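Local coordinates for cellulosomal scaffoldin (Acetivibrio cellulolyticus, PDB 3ZUC), which carries in this chain the family 3b carbohydrate-binding module of a major cellulosomal scaffoldin, a domain that probably binds crystalline cellulose, at residues Lys42-Phe47 and Asp84-Ile89; Lys25-Asn30 and Asn101-Val106. All blocks are in the same frame, centred on the assembly; numbering follows the deposited sequence.

Contact 1 (Lys42-Phe47 and Asp84-Ile89); sequences KLHYYF and DQYLEI. With EDO (1,2-ethanediol), chain C.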
# COMPACT_ATOMS: atom_id res chain seq x y z
N LYS A 42 -7.04 1.09 -5.62
CA LYS A 42 -6.54 1.63 -4.36
C LYS A 42 -5.79 0.52 -3.63
O LYS A 42 -6.05 -0.67 -3.85
CB LYS A 42 -7.70 2.14 -3.47
CG LYS A 42 -8.61 3.17 -4.16
CD LYS A 42 -9.81 3.60 -3.33
CE LYS A 42 -10.63 4.66 -4.08
NZ LYS A 42 -11.97 4.88 -3.46
N LEU A 43 -4.87 0.93 -2.75
CA LEU A 43 -4.12 0.00 -1.91
C LEU A 43 -4.22 0.47 -0.46
O LEU A 43 -4.20 1.67 -0.21
CB LEU A 43 -2.63 -0.02 -2.30
CG LEU A 43 -2.34 -0.22 -3.78
CD1 LEU A 43 -0.87 0.00 -4.07
CD2 LEU A 43 -2.79 -1.58 -4.25
N HIS A 44 -4.28 -0.46 0.49
CA HIS A 44 -4.23 -0.12 1.91
C HIS A 44 -3.05 -0.80 2.62
O HIS A 44 -2.77 -1.98 2.41
CB HIS A 44 -5.48 -0.55 2.68
CG HIS A 44 -6.71 0.20 2.33
ND1 HIS A 44 -7.94 -0.10 2.89
CD2 HIS A 44 -6.92 1.25 1.52
CE1 HIS A 44 -8.85 0.72 2.42
NE2 HIS A 44 -8.26 1.56 1.58
N TYR A 45 -2.46 -0.03 3.52
CA TYR A 45 -1.44 -0.50 4.47
C TYR A 45 -1.94 -0.14 5.87
O TYR A 45 -2.14 1.05 6.17
CB TYR A 45 -0.09 0.15 4.19
CG TYR A 45 1.03 -0.37 5.06
CD1 TYR A 45 1.30 0.19 6.30
CD2 TYR A 45 1.81 -1.45 4.64
CE1 TYR A 45 2.32 -0.30 7.10
CE2 TYR A 45 2.82 -1.95 5.44
CZ TYR A 45 3.08 -1.37 6.66
OH TYR A 45 4.13 -1.89 7.40
N TYR A 46 -2.14 -1.14 6.72
CA TYR A 46 -2.74 -1.00 8.04
C TYR A 46 -1.69 -1.01 9.14
O TYR A 46 -0.76 -1.83 9.12
CB TYR A 46 -3.71 -2.17 8.28
CG TYR A 46 -4.87 -2.21 7.33
CD1 TYR A 46 -6.02 -1.48 7.59
CD2 TYR A 46 -4.83 -2.96 6.16
CE1 TYR A 46 -7.10 -1.48 6.74
CE2 TYR A 46 -5.91 -2.98 5.30
CZ TYR A 46 -7.05 -2.24 5.58
OH TYR A 46 -8.12 -2.29 4.71
N PHE A 47 -1.85 -0.13 10.12
CA PHE A 47 -0.84 0.03 11.14
C PHE A 47 -1.44 0.65 12.40
O PHE A 47 -2.57 1.16 12.39
CB PHE A 47 0.34 0.87 10.60
CG PHE A 47 -0.02 2.29 10.23
CD1 PHE A 47 -0.63 2.59 9.01
CD2 PHE A 47 0.28 3.35 11.08
CE1 PHE A 47 -0.93 3.90 8.67
CE2 PHE A 47 -0.02 4.65 10.74
CZ PHE A 47 -0.62 4.93 9.52
N ASP A 84 -4.99 0.81 13.91
CA ASP A 84 -5.79 1.97 14.26
C ASP A 84 -5.88 2.99 13.12
O ASP A 84 -6.71 3.89 13.20
CB ASP A 84 -5.43 2.60 15.61
CG ASP A 84 -4.02 3.09 15.72
OD1 ASP A 84 -3.42 3.52 14.72
OD2 ASP A 84 -3.47 2.97 16.85
N GLN A 85 -5.10 2.80 12.05
CA GLN A 85 -5.14 3.65 10.87
C GLN A 85 -4.80 2.82 9.65
O GLN A 85 -4.23 1.74 9.75
CB GLN A 85 -4.14 4.82 10.95
CG GLN A 85 -4.39 5.72 12.14
CD GLN A 85 -3.72 7.07 12.02
OE1 GLN A 85 -3.28 7.48 10.94
NE2 GLN A 85 -3.73 7.81 13.12
N TYR A 86 -5.11 3.37 8.48
CA TYR A 86 -4.54 2.87 7.25
C TYR A 86 -4.11 4.01 6.35
O TYR A 86 -4.71 5.08 6.32
CB TYR A 86 -5.47 1.90 6.51
CG TYR A 86 -6.84 2.41 6.11
CD1 TYR A 86 -7.90 2.29 6.98
CD2 TYR A 86 -7.09 2.94 4.85
CE1 TYR A 86 -9.20 2.66 6.60
CE2 TYR A 86 -8.38 3.33 4.48
CZ TYR A 86 -9.43 3.18 5.36
OH TYR A 86 -10.72 3.54 4.98
N LEU A 87 -3.05 3.73 5.60
CA LEU A 87 -2.67 4.48 4.41
C LEU A 87 -3.50 3.96 3.25
O LEU A 87 -3.56 2.75 3.04
CB LEU A 87 -1.19 4.23 4.13
CG LEU A 87 -0.67 4.65 2.75
CD1 LEU A 87 -0.68 6.14 2.55
CD2 LEU A 87 0.70 4.06 2.51
N GLU A 88 -4.09 4.86 2.48
CA GLU A 88 -4.76 4.52 1.23
C GLU A 88 -4.01 5.19 0.08
O GLU A 88 -3.90 6.42 0.04
CB GLU A 88 -6.23 4.98 1.24
CG GLU A 88 -6.95 4.65 -0.05
CD GLU A 88 -8.45 4.83 0.09
OE1 GLU A 88 -9.13 3.95 0.66
OE2 GLU A 88 -8.96 5.87 -0.34
N ILE A 89 -3.49 4.37 -0.82
CA ILE A 89 -2.79 4.83 -2.01
C ILE A 89 -3.75 4.80 -3.19
O ILE A 89 -4.49 3.83 -3.37
CB ILE A 89 -1.57 3.94 -2.30
CG1 ILE A 89 -0.56 4.03 -1.16
CG2 ILE A 89 -0.93 4.30 -3.62
CD1 ILE A 89 0.54 3.00 -1.24
C1 EDO C . -11.77 -0.30 5.17
O1 EDO C . -11.31 -0.57 3.85
C2 EDO C . -10.70 -0.66 6.18
O2 EDO C . -10.34 -2.04 6.06
O HOH W 1 -11.56 6.06 -0.90
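H44 pairs with E88 and Y46 with Y86 where strands 42-47 and 83-91 lie antiparallel in one sheet of the CBM3 beta-sandwich, flanked by strands 140-143 and 69-80 respectively. The face with L43, L87 and I89, suitably apolar, turns into the sandwich core; Y45 packs its ring there while its OH bonds N12 ND2. At the D84 end a classic beta bulge sets both D84 and Q85 against F47: F47 O accepts from D84 N (2.9 Å) and Q85 N (3.0 Å). The F47 ring carries Q85 CB over one face and lies beside the calcium ligand D123.

The other face bears an aromatic cluster. Y86, its CG between backbone N and carbonyl carbon (chi1 58°), stacks on H44, ring centroids 4.2 Å and planes 29° apart. Histidine suits this place because both nitrogens donate in the ring plane, H44 ND1 to Y46 OH (2.9 Å) and NE2 to E88, consistent with a protonated, positively charged ring beside the carboxylate. Y46 OH also hydrogen-bonds O2 of a bound 1,2-ethanediol, probably from the crystallisation liquor. Imidazole and carboxylate are almost coplanar, 13° apart, and E88 OE1 accepts the N-H of H44 NE2 on its anti lone pair, at 2.7 Å.

Contact 2 (Lys25-Asn30 and Asn101-Val106); sequences KFRLTN and NTSIEV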
# COMPACT_ATOMS: atom_id res chain seq x y z
N LYS A 25 6.50 -1.12 -0.13
CA LYS A 25 6.79 -1.41 -1.52
C LYS A 25 5.81 -2.45 -2.03
O LYS A 25 5.76 -3.56 -1.51
CB LYS A 25 8.24 -1.95 -1.70
CG LYS A 25 9.26 -0.91 -1.46
CD LYS A 25 10.65 -1.38 -1.76
CE LYS A 25 10.87 -1.75 -3.21
NZ LYS A 25 12.32 -1.56 -3.59
N PHE A 26 5.04 -2.09 -3.06
CA PHE A 26 4.09 -2.98 -3.67
C PHE A 26 4.53 -3.34 -5.08
O PHE A 26 5.09 -2.50 -5.79
CB PHE A 26 2.72 -2.30 -3.82
CG PHE A 26 1.98 -2.02 -2.55
CD1 PHE A 26 2.21 -0.90 -1.79
CD2 PHE A 26 0.99 -2.90 -2.12
CE1 PHE A 26 1.45 -0.68 -0.61
CE2 PHE A 26 0.24 -2.67 -0.99
CZ PHE A 26 0.47 -1.59 -0.25
N ARG A 27 4.23 -4.56 -5.51
CA ARG A 27 4.31 -4.93 -6.92
C ARG A 27 2.95 -5.44 -7.33
O ARG A 27 2.41 -6.36 -6.71
CB ARG A 27 5.40 -5.98 -7.18
CG ARG A 27 5.50 -6.34 -8.68
CD ARG A 27 6.82 -6.97 -9.04
NE ARG A 27 6.96 -8.27 -8.40
CZ ARG A 27 8.11 -8.93 -8.35
NH1 ARG A 27 9.21 -8.40 -8.87
NH2 ARG A 27 8.14 -10.11 -7.77
N LEU A 28 2.39 -4.80 -8.34
CA LEU A 28 1.07 -5.11 -8.84
C LEU A 28 1.19 -5.77 -10.20
O LEU A 28 1.82 -5.20 -11.09
CB LEU A 28 0.24 -3.84 -8.98
CG LEU A 28 0.20 -2.93 -7.76
CD1 LEU A 28 -0.65 -1.70 -8.06
CD2 LEU A 28 -0.23 -3.65 -6.48
N THR A 29 0.58 -6.94 -10.37
CA THR A 29 0.65 -7.68 -11.63
C THR A 29 -0.74 -7.92 -12.18
O THR A 29 -1.62 -8.39 -11.46
CB THR A 29 1.36 -9.03 -11.44
OG1 THR A 29 2.66 -8.83 -10.89
CG2 THR A 29 1.51 -9.78 -12.77
N ASN A 30 -0.93 -7.57 -13.44
CA ASN A 30 -2.15 -7.92 -14.14
C ASN A 30 -2.01 -9.35 -14.66
O ASN A 30 -1.25 -9.59 -15.57
CB ASN A 30 -2.40 -6.94 -15.29
CG ASN A 30 -3.68 -7.21 -16.02
OD1 ASN A 30 -4.33 -8.24 -15.82
ND2 ASN A 30 -4.06 -6.30 -16.87
N ASN A 101 -0.61 -9.24 -18.29
CA ASN A 101 0.63 -9.95 -18.05
C ASN A 101 1.79 -8.97 -17.93
O ASN A 101 2.85 -9.18 -18.53
CB ASN A 101 0.86 -10.94 -19.19
CG ASN A 101 -0.35 -11.79 -19.44
OD1 ASN A 101 -0.86 -12.44 -18.53
ND2 ASN A 101 -0.86 -11.74 -20.67
N THR A 102 1.56 -7.88 -17.20
CA THR A 102 2.64 -6.94 -16.86
C THR A 102 2.52 -6.53 -15.42
O THR A 102 1.46 -6.64 -14.82
CB THR A 102 2.67 -5.69 -17.75
OG1 THR A 102 1.62 -4.77 -17.45
CG2 THR A 102 2.54 -6.08 -19.18
N SER A 103 3.61 -6.01 -14.88
CA SER A 103 3.62 -5.58 -13.50
C SER A 103 4.28 -4.23 -13.35
O SER A 103 5.12 -3.83 -14.16
CB SER A 103 4.37 -6.59 -12.65
OG SER A 103 5.74 -6.59 -12.99
N ILE A 104 3.89 -3.55 -12.28
CA ILE A 104 4.51 -2.30 -11.89
C ILE A 104 4.81 -2.33 -10.40
O ILE A 104 4.10 -2.93 -9.60
CB ILE A 104 3.63 -1.08 -12.19
CG1 ILE A 104 2.27 -1.20 -11.52
CG2 ILE A 104 3.51 -0.86 -13.71
CD1 ILE A 104 1.47 0.10 -11.50
N GLU A 105 5.88 -1.63 -10.03
CA GLU A 105 6.20 -1.39 -8.63
C GLU A 105 5.67 -0.03 -8.19
O GLU A 105 5.59 0.92 -8.99
CB GLU A 105 7.73 -1.43 -8.41
CG GLU A 105 8.35 -2.81 -8.68
CD GLU A 105 9.83 -2.94 -8.34
OE1 GLU A 105 10.25 -2.56 -7.24
OE2 GLU A 105 10.58 -3.50 -9.17
N VAL A 106 5.33 0.08 -6.90
CA VAL A 106 4.97 1.33 -6.26
C VAL A 106 5.78 1.40 -4.97
O VAL A 106 5.57 0.60 -4.06
CB VAL A 106 3.48 1.37 -5.95
CG1 VAL A 106 3.13 2.66 -5.28
CG2 VAL A 106 2.67 1.22 -7.24
O HOH W 2 12.43 -3.17 -5.86
O HOH W 3 9.56 -6.03 -10.61
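F26 and V106 form a hydrogen-bonded antiparallel pair, F26 N giving to V106 O at 2.9 Å and V106 N to F26 O at 2.8 Å. L28 and I104 repeat the pattern; the bond from L28 N to I104 O is almost straight, 171° at the hydrogen. At the end of the strands the regular pairing gives out: N30 N still donates to T102 O, but N30 O is met by N101 N, and only weakly.

Side chains then sort by face. F26, L28, I104 and V106 share the inner face, where branched and aromatic groups suit a dry interior; L28 CB meets I104 CG1 at 4.2 Å. R27, T29, S103 and E105 lie on the outer face, a place for polar groups. There T29 OG1, set beside its own backbone N (chi1 -57°), comes within 3.3 Å of S103 CB. The carboxylate of E105 stands between two cations without touching either: one water links K25 NZ to E105 OE1, and another, in the guanidinium plane, links R27 NH1 to E105 OE2.

Residues further out hold these ends in place. R27 NE forms a salt bridge with E9, Y133 OH bonds E105 OE1, and Q107 takes K25 NZ. Strand 6-12 flanks 25-30 and strand 55-61 flanks 102-112; across the sandwich, F26 and L28 meet strands 42-47 and 83-91, and V106 meets F91 of 83-91.

How the contacts relate
Contacts 1 and 2 are antiparallel pairings in different sheets of the sandwich, and their inward side chains meet across its interior: F26 CG lies 3.8 Å from L43 CD1, and L28 CD2 is 4.0 Å from L43 CD2. Contact 1 is the more buried, with eight of its twelve residues buried against five of twelve in contact 2; its centre is also nearer the chain's centre, about 6 Å against about 12 Å. In contact 1 aromatic rings and direct side-chain hydrogen bonds lock together, with a single water bridging K42 and E88; in contact 2 the charged groups bridge the strands through water and take direct partners from outside the pair. Contact 1 also runs toward the calcium site.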